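Long-range contacts in split-Soret cytochrome c (Desulfovibrio desulfuricans, PDB 1H21), which carries two c-type hemes and a probable [2Fe-2S] cluster in each subunit of a heme-sharing homodimer and may take part in electron transfer during sulfate reduction: residues A[83-89]-A[145-149]; A[150-155]-A[166-171]. All coordinates share one frame; numbering follows the deposited sequence.

Interaction 1 (A[83-89]-A[145-149]); sequences GTICGAL and VLCHI. Unlike the reference sequence in segment 83-89: Cys-86 (reference Tyr). With HEC (heme c), chain H.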
loop_
_atom_site.group_PDB
_atom_site.type_symbol
_atom_site.label_atom_id
_atom_site.label_comp_id
_atom_site.label_asym_id
_atom_site.label_seq_id
_atom_site.Cartn_x
_atom_site.Cartn_y
_atom_site.Cartn_z
ATOM N N GLY A 83 -5.417 -6.363 -4.274
ATOM C CA GLY A 83 -4.350 -6.411 -5.255
ATOM C C GLY A 83 -3.601 -5.124 -5.538
ATOM O O GLY A 83 -3.130 -4.909 -6.648
ATOM N N THR A 84 -3.459 -4.256 -4.551
ATOM C CA THR A 84 -2.729 -3.008 -4.776
ATOM C C THR A 84 -1.220 -3.261 -4.575
ATOM O O THR A 84 -0.674 -4.209 -5.137
ATOM C CB THR A 84 -3.274 -1.824 -3.883
ATOM O OG1 THR A 84 -3.020 -2.071 -2.486
ATOM C CG2 THR A 84 -4.797 -1.635 -4.104
ATOM N N ILE A 85 -0.552 -2.441 -3.773
ATOM C CA ILE A 85 0.870 -2.602 -3.523
ATOM C C ILE A 85 1.175 -4.020 -3.030
ATOM O O ILE A 85 0.434 -4.560 -2.199
ATOM C CB ILE A 85 1.340 -1.565 -2.463
ATOM C CG1 ILE A 85 2.835 -1.723 -2.163
ATOM C CG2 ILE A 85 0.552 -1.735 -1.194
ATOM C CD1 ILE A 85 3.747 -1.521 -3.351
ATOM N N CYS A 86 2.218 -4.651 -3.573
ATOM C CA CYS A 86 2.582 -5.981 -3.095
ATOM C C CYS A 86 3.022 -5.898 -1.635
ATOM O O CYS A 86 3.903 -5.117 -1.282
ATOM C CB CYS A 86 3.637 -6.622 -3.988
ATOM S SG CYS A 86 2.885 -7.981 -4.960
ATOM N N GLY A 87 2.315 -6.627 -0.779
ATOM C CA GLY A 87 2.582 -6.611 0.649
ATOM C C GLY A 87 4.028 -6.740 1.090
ATOM O O GLY A 87 4.463 -6.098 2.052
ATOM N N ALA A 88 4.772 -7.612 0.418
ATOM C CA ALA A 88 6.169 -7.805 0.762
ATOM C C ALA A 88 6.913 -6.500 0.582
ATOM O O ALA A 88 7.740 -6.127 1.416
ATOM C CB ALA A 88 6.782 -8.881 -0.106
ATOM N N LEU A 89 6.580 -5.775 -0.482
ATOM C CA LEU A 89 7.226 -4.504 -0.781
ATOM C C LEU A 89 6.918 -3.451 0.276
ATOM O O LEU A 89 7.814 -2.722 0.724
ATOM C CB LEU A 89 6.836 -4.004 -2.170
ATOM C CG LEU A 89 7.340 -4.745 -3.411
ATOM C CD1 LEU A 89 6.958 -3.905 -4.604
ATOM C CD2 LEU A 89 8.829 -4.897 -3.407
ATOM N N VAL A 145 4.786 -3.034 -9.419
ATOM C CA VAL A 145 4.911 -3.108 -7.987
ATOM C C VAL A 145 3.532 -3.483 -7.408
ATOM O O VAL A 145 3.406 -3.868 -6.237
ATOM C CB VAL A 145 5.426 -1.726 -7.545
ATOM C CG1 VAL A 145 4.811 -1.278 -6.277
ATOM C CG2 VAL A 145 6.943 -1.751 -7.459
ATOM N N LEU A 146 2.525 -3.472 -8.281
ATOM C CA LEU A 146 1.153 -3.785 -7.916
ATOM C C LEU A 146 0.886 -5.273 -7.980
ATOM O O LEU A 146 1.159 -5.898 -8.994
ATOM C CB LEU A 146 0.195 -3.043 -8.849
ATOM C CG LEU A 146 0.230 -1.514 -8.761
ATOM C CD1 LEU A 146 -0.813 -0.916 -9.686
ATOM C CD2 LEU A 146 0.010 -1.074 -7.300
ATOM N N CYS A 147 0.357 -5.822 -6.889
ATOM C CA CYS A 147 0.006 -7.237 -6.741
ATOM C C CYS A 147 -0.909 -7.793 -7.842
ATOM O O CYS A 147 -0.720 -8.916 -8.311
ATOM C CB CYS A 147 -0.701 -7.413 -5.403
ATOM S SG CYS A 147 -0.200 -8.794 -4.435
ATOM N N HIS A 148 -1.931 -7.030 -8.226
ATOM C CA HIS A 148 -2.845 -7.487 -9.266
ATOM C C HIS A 148 -2.107 -7.788 -10.543
ATOM O O HIS A 148 -2.317 -8.841 -11.139
ATOM C CB HIS A 148 -3.940 -6.474 -9.611
ATOM C CG HIS A 148 -4.717 -6.857 -10.840
ATOM N ND1 HIS A 148 -5.569 -7.933 -10.907
ATOM C CD2 HIS A 148 -4.663 -6.362 -12.102
ATOM C CE1 HIS A 148 -5.980 -8.063 -12.173
ATOM N NE2 HIS A 148 -5.462 -7.133 -12.945
ATOM N N ILE A 149 -1.290 -6.834 -10.983
ATOM C CA ILE A 149 -0.507 -6.977 -12.203
ATOM C C ILE A 149 0.572 -8.056 -12.132
ATOM O O ILE A 149 0.762 -8.820 -13.064
ATOM C CB ILE A 149 0.132 -5.646 -12.589
ATOM C CG1 ILE A 149 -0.973 -4.622 -12.828
ATOM C CG2 ILE A 149 0.941 -5.799 -13.870
ATOM C CD1 ILE A 149 -0.487 -3.332 -13.350
HETATM FE FE HEC H . -6.318 -6.440 -14.594
HETATM C CHA HEC H . -3.830 -8.181 -16.003
HETATM C CHB HEC H . -8.437 -9.150 -14.927
HETATM C CHC HEC H . -8.599 -4.896 -12.599
HETATM C CHD HEC H . -4.626 -3.552 -14.937
HETATM N NA HEC H . -6.138 -8.241 -15.382
HETATM C C1A HEC H . -4.976 -8.857 -15.772
HETATM C C2A HEC H . -5.147 -10.274 -16.038
HETATM C C3A HEC H . -6.515 -10.521 -15.879
HETATM C C4A HEC H . -7.118 -9.241 -15.468
HETATM C CMA HEC H . -7.262 -11.851 -15.995
HETATM C CAA HEC H . -4.061 -11.278 -16.470
HETATM C CBA HEC H . -3.912 -11.429 -17.984
HETATM C CGA HEC H . -2.978 -10.421 -18.640
HETATM O O1A HEC H . -3.368 -9.778 -19.636
HETATM O O2A HEC H . -1.828 -10.305 -18.183
HETATM N NB HEC H . -8.174 -6.904 -13.953
HETATM C C1B HEC H . -8.923 -8.050 -14.213
HETATM C C2B HEC H . -10.196 -8.056 -13.461
HETATM C C3B HEC H . -10.162 -6.900 -12.697
HETATM C C4B HEC H . -8.937 -6.183 -13.055
HETATM C CMB HEC H . -11.346 -9.092 -13.539
HETATM C CAB HEC H . -11.134 -6.484 -11.770
HETATM C CBB HEC H . -11.485 -7.328 -10.630
HETATM N NC HEC H . -6.465 -4.612 -13.842
HETATM C C1C HEC H . -7.454 -4.157 -12.978
HETATM C C2C HEC H . -7.173 -2.784 -12.591
HETATM C C3C HEC H . -6.006 -2.359 -13.240
HETATM C C4C HEC H . -5.638 -3.516 -14.035
HETATM C CMC HEC H . -8.107 -1.938 -11.696
HETATM C CAC HEC H . -5.460 -1.048 -13.270
HETATM C CBC HEC H . -4.896 -0.303 -12.114
HETATM N ND HEC H . -4.663 -5.992 -15.424
HETATM C C1D HEC H . -4.157 -4.723 -15.596
HETATM C C2D HEC H . -2.864 -4.795 -16.233
HETATM C C3D HEC H . -2.553 -6.081 -16.445
HETATM C C4D HEC H . -3.691 -6.827 -15.920
HETATM C CMD HEC H . -1.986 -3.616 -16.555
HETATM C CAD HEC H . -1.268 -6.601 -17.115
HETATM C CBD HEC H . -1.445 -6.796 -18.613
HETATM C CGD HEC H . -0.192 -7.347 -19.283
HETATM O O1D HEC H . 0.088 -8.567 -19.148
HETATM O O2D HEC H . 0.518 -6.543 -19.937
#
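Three backbone hydrogen bonds fasten residues 83-89 to 145-149. Thr-84 O receives Cys-147 N at 2.6 Å and Val-145 O receives Cys-86 N at 3.0 Å; the two flank Ile-85 and Leu-146 and make them a single beta bridge. The third bond runs from His-148 N to Gly-83 O at 2.9 Å. Because Cys-86 and Leu-146 are the N-caps of helices 87-99 and 147-158, the bridge joins the loops leading into two helices. This arrangement brings two inferred [2Fe-2S] ligands together: Cys-86 SG lies 3.2 Å from Cys-147 SG, with Cys-44 and Cys-171, the other inferred ligands, nearby. One residue further on, His-148 NE2 binds the heme iron at 2.0 Å, opposite His-233 of the second subunit. With CG anti to the backbone N (chi1 170°), the imidazole extends away from Gly-83, while His-148 ND1 hydrogen-bonds to Lys-224 O of that subunit, an anchor that should limit ring rotation. On the apolar side, the Leu-89 and Val-145 side chains cross obliquely, Leu-89 CD1 meeting Val-145 CG2 at 3.6 Å, and Leu-146 CD2 rests against the Thr-84 to Ile-85 peptide. Phe-113 of helix 102-118 touches both Leu-89 and Val-145.

Interaction 2 (A[150-155]-A[166-171]); sequences SVSKWC and QRSERC. Unlike the reference sequence in segment 166-171: Cys-171 (reference Ala). With HEC (heme c), chain H.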
loop_
_atom_site.group_PDB
_atom_site.type_symbol
_atom_site.label_atom_id
_atom_site.label_comp_id
_atom_site.label_asym_id
_atom_site.label_seq_id
_atom_site.Cartn_x
_atom_site.Cartn_y
_atom_site.Cartn_z
ATOM N N SER A 150 1.293 -8.084 -11.027
ATOM C CA SER A 150 2.350 -9.056 -10.797
ATOM C C SER A 150 1.779 -10.487 -10.817
ATOM O O SER A 150 2.189 -11.325 -11.637
ATOM C CB SER A 150 3.014 -8.745 -9.439
ATOM O OG SER A 150 3.987 -9.700 -9.060
ATOM N N VAL A 151 0.812 -10.757 -9.943
ATOM C CA VAL A 151 0.220 -12.089 -9.859
ATOM C C VAL A 151 -0.595 -12.516 -11.092
ATOM O O VAL A 151 -0.309 -13.551 -11.691
ATOM C CB VAL A 151 -0.636 -12.252 -8.561
ATOM C CG1 VAL A 151 -1.271 -13.639 -8.512
ATOM C CG2 VAL A 151 0.234 -12.022 -7.309
ATOM N N SER A 152 -1.592 -11.722 -11.476
ATOM C CA SER A 152 -2.442 -12.044 -12.622
ATOM C C SER A 152 -1.687 -12.376 -13.915
ATOM O O SER A 152 -2.009 -13.363 -14.580
ATOM C CB SER A 152 -3.465 -10.928 -12.850
ATOM O OG SER A 152 -4.214 -10.713 -11.666
ATOM N N LYS A 153 -0.674 -11.576 -14.252
ATOM C CA LYS A 153 0.139 -11.784 -15.456
ATOM C C LYS A 153 0.870 -13.141 -15.374
ATOM O O LYS A 153 0.769 -13.983 -16.272
ATOM C CB LYS A 153 1.140 -10.640 -15.580
ATOM C CG LYS A 153 1.802 -10.507 -16.924
ATOM C CD LYS A 153 2.799 -9.387 -16.879
ATOM C CE LYS A 153 3.570 -9.342 -18.163
ATOM N NZ LYS A 153 4.663 -8.335 -18.075
ATOM N N TRP A 154 1.541 -13.378 -14.256
ATOM C CA TRP A 154 2.264 -14.630 -14.047
ATOM C C TRP A 154 1.351 -15.871 -14.164
ATOM O O TRP A 154 1.709 -16.840 -14.834
ATOM C CB TRP A 154 2.957 -14.577 -12.680
ATOM C CG TRP A 154 3.760 -15.791 -12.296
ATOM C CD1 TRP A 154 5.101 -16.000 -12.512
ATOM C CD2 TRP A 154 3.297 -16.922 -11.541
ATOM N NE1 TRP A 154 5.493 -17.177 -11.926
ATOM C CE2 TRP A 154 4.411 -17.763 -11.323
ATOM C CE3 TRP A 154 2.046 -17.296 -11.018
ATOM C CZ2 TRP A 154 4.316 -18.962 -10.599
ATOM C CZ3 TRP A 154 1.950 -18.483 -10.299
ATOM C CH2 TRP A 154 3.082 -19.305 -10.096
ATOM N N CYS A 155 0.191 -15.851 -13.503
ATOM C CA CYS A 155 -0.758 -16.971 -13.560
ATOM C C CYS A 155 -1.245 -17.188 -14.997
ATOM O O CYS A 155 -1.287 -18.320 -15.498
ATOM C CB CYS A 155 -1.960 -16.727 -12.629
ATOM S SG CYS A 155 -1.675 -17.005 -10.845
ATOM N N GLN A 166 0.747 -23.367 -5.924
ATOM C CA GLN A 166 1.923 -22.812 -6.557
ATOM C C GLN A 166 2.021 -21.319 -6.427
ATOM O O GLN A 166 3.078 -20.804 -6.113
ATOM C CB GLN A 166 1.945 -23.169 -8.041
ATOM C CG GLN A 166 2.430 -24.555 -8.386
ATOM C CD GLN A 166 1.763 -25.037 -9.622
ATOM O OE1 GLN A 166 0.561 -25.333 -9.602
ATOM N NE2 GLN A 166 2.489 -25.047 -10.733
ATOM N N ARG A 167 0.928 -20.609 -6.673
ATOM C CA ARG A 167 1.025 -19.165 -6.598
ATOM C C ARG A 167 1.162 -18.671 -5.163
ATOM O O ARG A 167 1.759 -17.614 -4.919
ATOM C CB ARG A 167 -0.063 -18.454 -7.426
ATOM C CG ARG A 167 -1.328 -18.125 -6.717
ATOM C CD ARG A 167 -1.321 -16.734 -6.089
ATOM N NE ARG A 167 -2.027 -16.809 -4.813
ATOM C CZ ARG A 167 -1.659 -16.179 -3.703
ATOM N NH1 ARG A 167 -0.592 -15.379 -3.701
ATOM N NH2 ARG A 167 -2.269 -16.464 -2.564
ATOM N N SER A 168 0.648 -19.436 -4.206
ATOM C CA SER A 168 0.803 -19.048 -2.817
ATOM C C SER A 168 2.247 -19.402 -2.407
ATOM O O SER A 168 2.820 -18.770 -1.528
ATOM C CB SER A 168 -0.217 -19.746 -1.925
ATOM O OG SER A 168 0.104 -21.104 -1.728
ATOM N N GLU A 169 2.827 -20.414 -3.055
ATOM C CA GLU A 169 4.211 -20.794 -2.790
ATOM C C GLU A 169 5.046 -19.670 -3.393
ATOM O O GLU A 169 5.967 -19.159 -2.765
ATOM C CB GLU A 169 4.548 -22.125 -3.470
ATOM C CG GLU A 169 6.006 -22.583 -3.311
ATOM C CD GLU A 169 6.413 -22.888 -1.869
ATOM O OE1 GLU A 169 5.626 -23.497 -1.123
ATOM O OE2 GLU A 169 7.554 -22.541 -1.491
ATOM N N ARG A 170 4.681 -19.252 -4.598
ATOM C CA ARG A 170 5.372 -18.169 -5.293
ATOM C C ARG A 170 5.393 -16.885 -4.469
ATOM O O ARG A 170 6.455 -16.282 -4.301
ATOM C CB ARG A 170 4.706 -17.868 -6.640
ATOM C CG ARG A 170 5.287 -16.651 -7.367
ATOM C CD ARG A 170 4.238 -16.022 -8.253
ATOM N NE ARG A 170 4.685 -14.827 -8.968
ATOM C CZ ARG A 170 4.207 -13.605 -8.735
ATOM N NH1 ARG A 170 3.278 -13.412 -7.794
ATOM N NH2 ARG A 170 4.622 -12.579 -9.472
ATOM N N CYS A 171 4.233 -16.452 -3.973
ATOM C CA CYS A 171 4.201 -15.217 -3.200
ATOM C C CYS A 171 5.028 -15.347 -1.928
ATOM O O CYS A 171 5.707 -14.396 -1.526
ATOM C CB CYS A 171 2.762 -14.695 -2.966
ATOM S SG CYS A 171 2.018 -13.823 -4.456
HETATM FE FE HEC H . -6.318 -6.440 -14.594
HETATM C CHA HEC H . -3.830 -8.181 -16.003
HETATM C CHB HEC H . -8.437 -9.150 -14.927
HETATM C CHC HEC H . -8.599 -4.896 -12.599
HETATM C CHD HEC H . -4.626 -3.552 -14.937
HETATM N NA HEC H . -6.138 -8.241 -15.382
HETATM C C1A HEC H . -4.976 -8.857 -15.772
HETATM C C2A HEC H . -5.147 -10.274 -16.038
HETATM C C3A HEC H . -6.515 -10.521 -15.879
HETATM C C4A HEC H . -7.118 -9.241 -15.468
HETATM C CMA HEC H . -7.262 -11.851 -15.995
HETATM C CAA HEC H . -4.061 -11.278 -16.470
HETATM C CBA HEC H . -3.912 -11.429 -17.984
HETATM C CGA HEC H . -2.978 -10.421 -18.640
HETATM O O1A HEC H . -3.368 -9.778 -19.636
HETATM O O2A HEC H . -1.828 -10.305 -18.183
HETATM N NB HEC H . -8.174 -6.904 -13.953
HETATM C C1B HEC H . -8.923 -8.050 -14.213
HETATM C C2B HEC H . -10.196 -8.056 -13.461
HETATM C C3B HEC H . -10.162 -6.900 -12.697
HETATM C C4B HEC H . -8.937 -6.183 -13.055
HETATM C CMB HEC H . -11.346 -9.092 -13.539
HETATM C CAB HEC H . -11.134 -6.484 -11.770
HETATM C CBB HEC H . -11.485 -7.328 -10.630
HETATM N NC HEC H . -6.465 -4.612 -13.842
HETATM C C1C HEC H . -7.454 -4.157 -12.978
HETATM C C2C HEC H . -7.173 -2.784 -12.591
HETATM C C3C HEC H . -6.006 -2.359 -13.240
HETATM C C4C HEC H . -5.638 -3.516 -14.035
HETATM C CMC HEC H . -8.107 -1.938 -11.696
HETATM C CAC HEC H . -5.460 -1.048 -13.270
HETATM C CBC HEC H . -4.896 -0.303 -12.114
HETATM N ND HEC H . -4.663 -5.992 -15.424
HETATM C C1D HEC H . -4.157 -4.723 -15.596
HETATM C C2D HEC H . -2.864 -4.795 -16.233
HETATM C C3D HEC H . -2.553 -6.081 -16.445
HETATM C C4D HEC H . -3.691 -6.827 -15.920
HETATM C CMD HEC H . -1.986 -3.616 -16.555
HETATM C CAD HEC H . -1.268 -6.601 -17.115
HETATM C CBD HEC H . -1.445 -6.796 -18.613
HETATM C CGD HEC H . -0.192 -7.347 -19.283
HETATM O O1D HEC H . 0.088 -8.567 -19.148
HETATM O O2D HEC H . 0.518 -6.543 -19.937
#
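Two side chains that leave their helices with CG anti to the backbone N meet between residues 150-155 and 166-171: Trp-154 (chi1 -180°) and Arg-170 (chi1 174°). The arginine stays extended from CG to NE, which carries it across the indole in the opposite sense to the tryptophan. Its CD sits over the centre of the indole, 3.5 Å from the centroid of the Trp-154 six-membered ring, in a CH-pi contact. Further along, Arg-170 CZ lies 4.5 Å from the centroid of the five-membered ring, a cation-pi contact in which the guanidinium is inclined by 37° to the indole rather than stacked flat. The far end is fixed by a hydrogen bond from Arg-170 NH2 to Ser-150 OG at 3.0 Å, nearly straight and within the guanidinium plane. Tyr-116 OH also bonds to Ser-150 OG, and Trp-154 NE1 reaches Pro-138 O, so both partners of the arginine are themselves held. Val-151 CG2 approaches Arg-170 NH1 at 3.4 Å and also touches Cys-171 SG at 3.8 Å. Arg-167 CB packs against Trp-154 CZ3 at 3.5 Å, the two side chains crossing at about a right angle. The helix axes stand 11.5 Å apart, a wide separation bridged by these long side chains. These consecutive helices run broadly antiparallel but well inclined to each other, a helical hairpin within the putative redox-active C_GCAxxG_C_C family region, with Cys-171, an inferred [2Fe-2S] ligand, touching Val-151 at one end of the packing.

Followed from the N terminus, the chain first passes Cys-44 at the start of helix 44-60 and then reaches residues 83-89. Interaction 1 closes a loop of 55 intervening residues, including helix 102-118, when the chain returns at 145-149. Helix 147-158 runs straight on into interaction 2, which closes a much shorter connection of ten residues as the chain turns back into helix 165-192. The two loops follow in series, neither nested nor crossed, their centres 11 Å apart. Helix 147-158 is common to both, tied at its start to the entry of helix 87-99 and further along to helix 165-192. Together they gather Cys-86, Cys-147 and Cys-171 around the probable cluster site, while the adjoining His-148 binds a heme shared with the second subunit.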